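Local atomic coordinates of carboxylic ester hydrolase (Aspergillus niger, PDB entry 7K4O), a protein that probably hydrolyses ester bonds of tannins as a serine esterase of the tannase family. Residues I208-H222 and H413-S427. Numbering follows the deposited sequence.
Sequences IGAPAFRWSFQQTQH and HFHGDADFSIPTAAS. With GDE (3,4,5-trihydroxybenzoic acid), chain J.
The gallic acid hydroxyl oxygen OAD is held from both segments, 2.6 Å from S421 OG and 2.7 Å from H222 NE2, and lies in the plane of the imidazole. The site illustrates how a pocket can form where a helix, 215-221 with H222 just after it, meets the loop carrying S421 and I422. The neighbouring ligand oxygen OAE accepts an almost straight bond (178°) from Q218 NE2 and donates to Q219 OE1. The amide of Q218 is shared: the bend of its chain at chi2 (53°) points NE2 at both OAE and S421 O, the latter 3.0 Å from NE2. H222 is itself tethered through ND1 to D333.

I422 CD1 packs on A212 CB, and the two residues form an apolar wall of the pocket. A210 CB sits over the centre of the H415 ring (3.7 Å), whose opposite face is covered by T424 CA. S427 OG joins H415 ND1 to H413 NE2, holding both imidazoles. R214, also paired with the C-terminal carboxylate of Y554, sends NH1 to A426 O at 3.0 Å, with the acceptor in the guanidinium plane.

Strands 205-209 and 410-416 are parallel neighbours in the central sheet: I208 O receives F414 N, A210 N reaches F414 O, and G209 CA lies over one face of the F414 ring. D419 OD1 accepts from S421 N, an Asx turn, and from I422 N, while OD2 bonds H465 ND1, consistent with the acid of a Ser-His-Asp triad in an alpha/beta-hydrolase active site.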
loop_
_atom_site.group_PDB
_atom_site.type_symbol
_atom_site.label_atom_id
_atom_site.label_comp_id
_atom_site.label_asym_id
_atom_site.label_seq_id
_atom_site.Cartn_x
_atom_site.Cartn_y
_atom_site.Cartn_z
ATOM N N ILE A 208 7.340 2.840 0.724
ATOM C CA ILE A 208 6.165 2.147 0.125
ATOM C C ILE A 208 5.632 1.083 1.071
ATOM O O ILE A 208 6.365 0.136 1.349
ATOM C CB ILE A 208 6.512 1.571 -1.244
ATOM C CG1 ILE A 208 6.809 2.713 -2.210
ATOM C CG2 ILE A 208 5.350 0.695 -1.729
ATOM C CD1 ILE A 208 7.494 2.301 -3.467
ATOM N N GLY A 209 4.414 1.298 1.529
ATOM C CA GLY A 209 3.687 0.277 2.291
ATOM C C GLY A 209 2.717 -0.533 1.436
ATOM O O GLY A 209 1.987 0.090 0.619
ATOM N N ALA A 210 2.640 -1.854 1.684
ATOM C CA ALA A 210 1.601 -2.809 1.179
ATOM C C ALA A 210 0.956 -2.306 -0.109
ATOM O O ALA A 210 -0.208 -1.910 -0.130
ATOM C CB ALA A 210 0.547 -3.010 2.243
ATOM N N PRO A 211 1.704 -2.282 -1.214
ATOM C CA PRO A 211 1.210 -1.639 -2.418
ATOM C C PRO A 211 0.108 -2.439 -3.126
ATOM O O PRO A 211 0.272 -3.670 -3.297
ATOM C CB PRO A 211 2.471 -1.496 -3.267
ATOM C CG PRO A 211 3.380 -2.612 -2.816
ATOM C CD PRO A 211 3.099 -2.726 -1.341
ATOM N N ALA A 212 -0.890 -1.714 -3.620
ATOM C CA ALA A 212 -1.958 -2.285 -4.469
ATOM C C ALA A 212 -1.497 -2.441 -5.924
ATOM O O ALA A 212 -2.260 -2.069 -6.847
ATOM C CB ALA A 212 -3.178 -1.469 -4.335
ATOM N N PHE A 213 -0.285 -2.964 -6.120
ATOM C CA PHE A 213 0.215 -3.258 -7.484
ATOM C C PHE A 213 -0.260 -4.673 -7.899
ATOM O O PHE A 213 -1.094 -5.306 -7.223
ATOM C CB PHE A 213 1.706 -2.998 -7.567
ATOM C CG PHE A 213 2.605 -3.800 -6.668
ATOM C CD1 PHE A 213 2.174 -4.906 -5.977
ATOM C CD2 PHE A 213 3.946 -3.412 -6.556
ATOM C CE1 PHE A 213 3.078 -5.650 -5.224
ATOM C CE2 PHE A 213 4.828 -4.126 -5.764
ATOM C CZ PHE A 213 4.407 -5.278 -5.164
ATOM N N ARG A 214 0.240 -5.134 -9.030
ATOM C CA ARG A 214 -0.218 -6.385 -9.679
ATOM C C ARG A 214 -1.734 -6.292 -9.842
ATOM O O ARG A 214 -2.455 -7.262 -9.547
ATOM C CB ARG A 214 0.253 -7.613 -8.895
ATOM C CG ARG A 214 0.337 -8.864 -9.744
ATOM C CD ARG A 214 0.961 -10.031 -9.010
ATOM N NE ARG A 214 2.385 -9.750 -8.732
ATOM C CZ ARG A 214 2.925 -9.470 -7.541
ATOM N NH1 ARG A 214 2.201 -9.448 -6.447
ATOM N NH2 ARG A 214 4.194 -9.140 -7.510
ATOM N N TRP A 215 -2.204 -5.178 -10.395
ATOM C CA TRP A 215 -3.598 -4.721 -10.394
ATOM C C TRP A 215 -4.604 -5.844 -10.741
ATOM O O TRP A 215 -5.543 -6.041 -9.952
ATOM C CB TRP A 215 -3.758 -3.544 -11.354
ATOM C CG TRP A 215 -5.112 -2.918 -11.223
ATOM C CD1 TRP A 215 -6.249 -3.181 -11.930
ATOM C CD2 TRP A 215 -5.428 -1.811 -10.367
ATOM N NE1 TRP A 215 -7.257 -2.381 -11.490
ATOM C CE2 TRP A 215 -6.800 -1.513 -10.544
ATOM C CE3 TRP A 215 -4.698 -1.073 -9.417
ATOM C CZ2 TRP A 215 -7.442 -0.534 -9.792
ATOM C CZ3 TRP A 215 -5.329 -0.092 -8.699
ATOM C CH2 TRP A 215 -6.683 0.178 -8.879
ATOM N N SER A 216 -4.423 -6.519 -11.875
ATOM C CA SER A 216 -5.474 -7.452 -12.351
ATOM C C SER A 216 -5.611 -8.607 -11.353
ATOM O O SER A 216 -6.709 -9.203 -11.308
ATOM C CB SER A 216 -5.183 -7.912 -13.793
ATOM O OG SER A 216 -4.024 -8.727 -13.861
ATOM N N PHE A 217 -4.544 -9.010 -10.680
ATOM C CA PHE A 217 -4.579 -10.157 -9.745
ATOM C C PHE A 217 -5.091 -9.650 -8.412
ATOM O O PHE A 217 -5.975 -10.247 -7.810
ATOM C CB PHE A 217 -3.199 -10.792 -9.646
ATOM C CG PHE A 217 -2.778 -11.606 -10.845
ATOM C CD1 PHE A 217 -2.490 -11.007 -12.062
ATOM C CD2 PHE A 217 -2.749 -12.990 -10.785
ATOM C CE1 PHE A 217 -2.190 -11.759 -13.177
ATOM C CE2 PHE A 217 -2.390 -13.737 -11.885
ATOM C CZ PHE A 217 -2.118 -13.128 -13.075
ATOM N N GLN A 218 -4.572 -8.508 -7.938
ATOM C CA GLN A 218 -4.902 -7.983 -6.604
ATOM C C GLN A 218 -6.385 -7.626 -6.555
ATOM O O GLN A 218 -7.051 -7.900 -5.547
ATOM C CB GLN A 218 -4.048 -6.740 -6.321
ATOM C CG GLN A 218 -4.571 -5.900 -5.157
ATOM C CD GLN A 218 -4.802 -6.673 -3.867
ATOM O OE1 GLN A 218 -4.155 -7.689 -3.629
ATOM N NE2 GLN A 218 -5.664 -6.110 -3.033
ATOM N N GLN A 219 -6.948 -6.922 -7.566
ATOM C CA GLN A 219 -8.337 -6.471 -7.447
ATOM C C GLN A 219 -9.271 -7.698 -7.589
ATOM O O GLN A 219 -10.241 -7.834 -6.819
ATOM C CB GLN A 219 -8.718 -5.420 -8.483
ATOM C CG GLN A 219 -7.804 -4.183 -8.533
ATOM C CD GLN A 219 -7.541 -3.577 -7.182
ATOM O OE1 GLN A 219 -8.367 -3.673 -6.269
ATOM N NE2 GLN A 219 -6.426 -2.828 -7.089
ATOM N N THR A 220 -8.963 -8.573 -8.524
ATOM C CA THR A 220 -9.867 -9.719 -8.790
ATOM C C THR A 220 -9.851 -10.694 -7.597
ATOM O O THR A 220 -10.932 -11.270 -7.299
ATOM C CB THR A 220 -9.483 -10.428 -10.067
ATOM O OG1 THR A 220 -9.436 -9.485 -11.146
ATOM C CG2 THR A 220 -10.460 -11.528 -10.412
ATOM N N GLN A 221 -8.734 -10.878 -6.919
ATOM C CA GLN A 221 -8.651 -11.843 -5.790
ATOM C C GLN A 221 -9.556 -11.416 -4.647
ATOM O O GLN A 221 -9.900 -12.307 -3.818
ATOM C CB GLN A 221 -7.221 -12.152 -5.367
ATOM C CG GLN A 221 -6.474 -10.999 -4.739
ATOM C CD GLN A 221 -6.784 -10.785 -3.272
ATOM O OE1 GLN A 221 -6.888 -11.770 -2.515
ATOM N NE2 GLN A 221 -6.993 -9.513 -2.883
ATOM N N HIS A 222 -10.012 -10.177 -4.595
ATOM C CA HIS A 222 -10.969 -9.715 -3.574
ATOM C C HIS A 222 -12.310 -10.488 -3.709
ATOM O O HIS A 222 -13.065 -10.470 -2.740
ATOM C CB HIS A 222 -11.215 -8.229 -3.656
ATOM C CG HIS A 222 -10.225 -7.398 -2.896
ATOM N ND1 HIS A 222 -10.143 -7.471 -1.508
ATOM C CD2 HIS A 222 -9.316 -6.462 -3.311
ATOM C CE1 HIS A 222 -9.255 -6.566 -1.094
ATOM N NE2 HIS A 222 -8.711 -5.938 -2.193
ATOM N N HIS A 413 10.400 -0.782 1.505
ATOM C CA HIS A 413 9.091 -1.403 1.230
ATOM C C HIS A 413 8.696 -2.213 2.469
ATOM O O HIS A 413 9.502 -3.037 2.929
ATOM C CB HIS A 413 9.271 -2.247 -0.019
ATOM C CG HIS A 413 8.093 -2.994 -0.539
ATOM N ND1 HIS A 413 8.204 -3.746 -1.681
ATOM C CD2 HIS A 413 6.833 -3.156 -0.084
ATOM C CE1 HIS A 413 7.029 -4.336 -1.918
ATOM N NE2 HIS A 413 6.172 -4.004 -0.972
ATOM N N PHE A 414 7.491 -2.022 2.948
ATOM C CA PHE A 414 7.016 -2.789 4.131
ATOM C C PHE A 414 5.609 -3.303 3.893
ATOM O O PHE A 414 4.856 -2.775 3.075
ATOM C CB PHE A 414 7.105 -1.962 5.415
ATOM C CG PHE A 414 6.212 -0.766 5.458
ATOM C CD1 PHE A 414 6.606 0.426 4.856
ATOM C CD2 PHE A 414 4.994 -0.816 6.121
ATOM C CE1 PHE A 414 5.744 1.503 4.840
ATOM C CE2 PHE A 414 4.154 0.270 6.119
ATOM C CZ PHE A 414 4.549 1.440 5.505
ATOM N N HIS A 415 5.236 -4.337 4.649
ATOM C CA HIS A 415 3.922 -4.983 4.495
ATOM C C HIS A 415 3.525 -5.685 5.804
ATOM O O HIS A 415 4.351 -6.459 6.319
ATOM C CB HIS A 415 3.981 -5.939 3.297
ATOM C CG HIS A 415 2.656 -6.253 2.714
ATOM N ND1 HIS A 415 2.471 -6.309 1.334
ATOM C CD2 HIS A 415 1.450 -6.560 3.283
ATOM C CE1 HIS A 415 1.207 -6.612 1.093
ATOM N NE2 HIS A 415 0.543 -6.762 2.256
ATOM N N GLY A 416 2.319 -5.479 6.287
ATOM C CA GLY A 416 1.849 -6.186 7.488
ATOM C C GLY A 416 1.720 -7.680 7.278
ATOM O O GLY A 416 1.183 -8.112 6.255
ATOM N N ASP A 417 2.148 -8.487 8.252
ATOM C CA ASP A 417 2.059 -9.968 8.191
ATOM C C ASP A 417 0.592 -10.402 8.237
ATOM O O ASP A 417 0.337 -11.512 7.730
ATOM C CB ASP A 417 2.830 -10.613 9.368
ATOM C CG ASP A 417 4.233 -10.988 8.958
ATOM O OD1 ASP A 417 4.354 -11.962 8.216
ATOM O OD2 ASP A 417 5.197 -10.312 9.417
ATOM N N ALA A 418 -0.298 -9.607 8.810
ATOM C CA ALA A 418 -1.722 -9.993 8.976
ATOM C C ALA A 418 -2.609 -9.093 8.100
ATOM O O ALA A 418 -3.774 -8.765 8.455
ATOM C CB ALA A 418 -2.115 -9.983 10.442
ATOM N N ASP A 419 -2.065 -8.654 6.942
ATOM C CA ASP A 419 -2.822 -7.772 6.033
ATOM C C ASP A 419 -3.963 -8.609 5.425
ATOM O O ASP A 419 -3.679 -9.634 4.808
ATOM C CB ASP A 419 -1.880 -7.213 4.951
ATOM C CG ASP A 419 -2.476 -6.073 4.182
ATOM O OD1 ASP A 419 -3.732 -6.050 3.986
ATOM O OD2 ASP A 419 -1.696 -5.149 3.850
ATOM N N PHE A 420 -5.157 -8.118 5.566
ATOM C CA PHE A 420 -6.406 -8.763 5.128
ATOM C C PHE A 420 -6.902 -8.163 3.820
ATOM O O PHE A 420 -7.973 -8.577 3.345
ATOM C CB PHE A 420 -7.502 -8.566 6.180
ATOM C CG PHE A 420 -7.751 -7.145 6.578
ATOM C CD1 PHE A 420 -8.542 -6.314 5.822
ATOM C CD2 PHE A 420 -7.092 -6.603 7.683
ATOM C CE1 PHE A 420 -8.771 -4.999 6.198
ATOM C CE2 PHE A 420 -7.296 -5.280 8.041
ATOM C CZ PHE A 420 -8.127 -4.471 7.297
ATOM N N SER A 421 -6.171 -7.173 3.289
ATOM C CA SER A 421 -6.652 -6.386 2.126
ATOM C C SER A 421 -5.736 -6.674 0.936
ATOM O O SER A 421 -6.246 -6.712 -0.174
ATOM C CB SER A 421 -6.776 -4.934 2.460
ATOM O OG SER A 421 -7.351 -4.177 1.402
ATOM N N ILE A 422 -4.427 -6.755 1.174
ATOM C CA ILE A 422 -3.408 -7.099 0.156
ATOM C C ILE A 422 -2.567 -8.198 0.714
ATOM O O ILE A 422 -1.931 -8.012 1.759
ATOM C CB ILE A 422 -2.573 -5.864 -0.225
ATOM C CG1 ILE A 422 -3.497 -4.691 -0.577
ATOM C CG2 ILE A 422 -1.593 -6.261 -1.318
ATOM C CD1 ILE A 422 -2.809 -3.443 -1.055
ATOM N N PRO A 423 -2.483 -9.367 0.045
ATOM C CA PRO A 423 -1.680 -10.455 0.565
ATOM C C PRO A 423 -0.222 -10.038 0.802
ATOM O O PRO A 423 0.415 -9.524 -0.077
ATOM C CB PRO A 423 -1.768 -11.527 -0.502
ATOM C CG PRO A 423 -3.064 -11.242 -1.166
ATOM C CD PRO A 423 -3.152 -9.723 -1.231
ATOM N N THR A 424 0.315 -10.355 1.983
ATOM C CA THR A 424 1.736 -10.064 2.260
ATOM C C THR A 424 2.645 -10.649 1.192
ATOM O O THR A 424 3.662 -10.006 0.832
ATOM C CB THR A 424 2.122 -10.562 3.668
ATOM O OG1 THR A 424 1.078 -10.208 4.575
ATOM C CG2 THR A 424 3.456 -9.969 4.082
ATOM N N ALA A 425 2.360 -11.867 0.706
ATOM C CA ALA A 425 3.199 -12.514 -0.302
ATOM C C ALA A 425 3.260 -11.698 -1.604
ATOM O O ALA A 425 4.172 -11.942 -2.388
ATOM C CB ALA A 425 2.718 -13.936 -0.503
ATOM N N ALA A 426 2.317 -10.804 -1.839
ATOM C CA ALA A 426 2.322 -9.964 -3.066
ATOM C C ALA A 426 3.591 -9.100 -3.076
ATOM O O ALA A 426 4.114 -8.862 -4.187
ATOM C CB ALA A 426 1.130 -9.119 -3.188
ATOM N N SER A 427 4.041 -8.671 -1.903
ATOM C CA SER A 427 5.250 -7.796 -1.825
ATOM C C SER A 427 6.498 -8.623 -2.022
ATOM O O SER A 427 7.408 -8.186 -2.749
ATOM C CB SER A 427 5.270 -6.999 -0.533
ATOM O OG SER A 427 4.279 -5.987 -0.529
HETATM O OAA GDE J . -5.683 1.790 -0.838
HETATM O OAB GDE J . -6.562 0.619 0.821
HETATM O OAC GDE J . -6.828 -1.077 -4.952
HETATM O OAD GDE J . -7.059 -4.046 -1.216
HETATM O OAE GDE J . -7.205 -3.640 -3.855
HETATM C CAF GDE J . -6.522 -0.169 -2.684
HETATM C CAG GDE J . -6.639 -1.683 -0.773
HETATM C CAH GDE J . -6.235 0.741 -0.389
HETATM C CAI GDE J . -6.766 -1.245 -3.550
HETATM C CAJ GDE J . -6.924 -2.766 -1.644
HETATM C CAK GDE J . -6.521 -0.415 -1.321
HETATM C CAL GDE J . -6.956 -2.540 -2.994
HETATM O O HOH W 1 1.723 -5.912 -2.227
#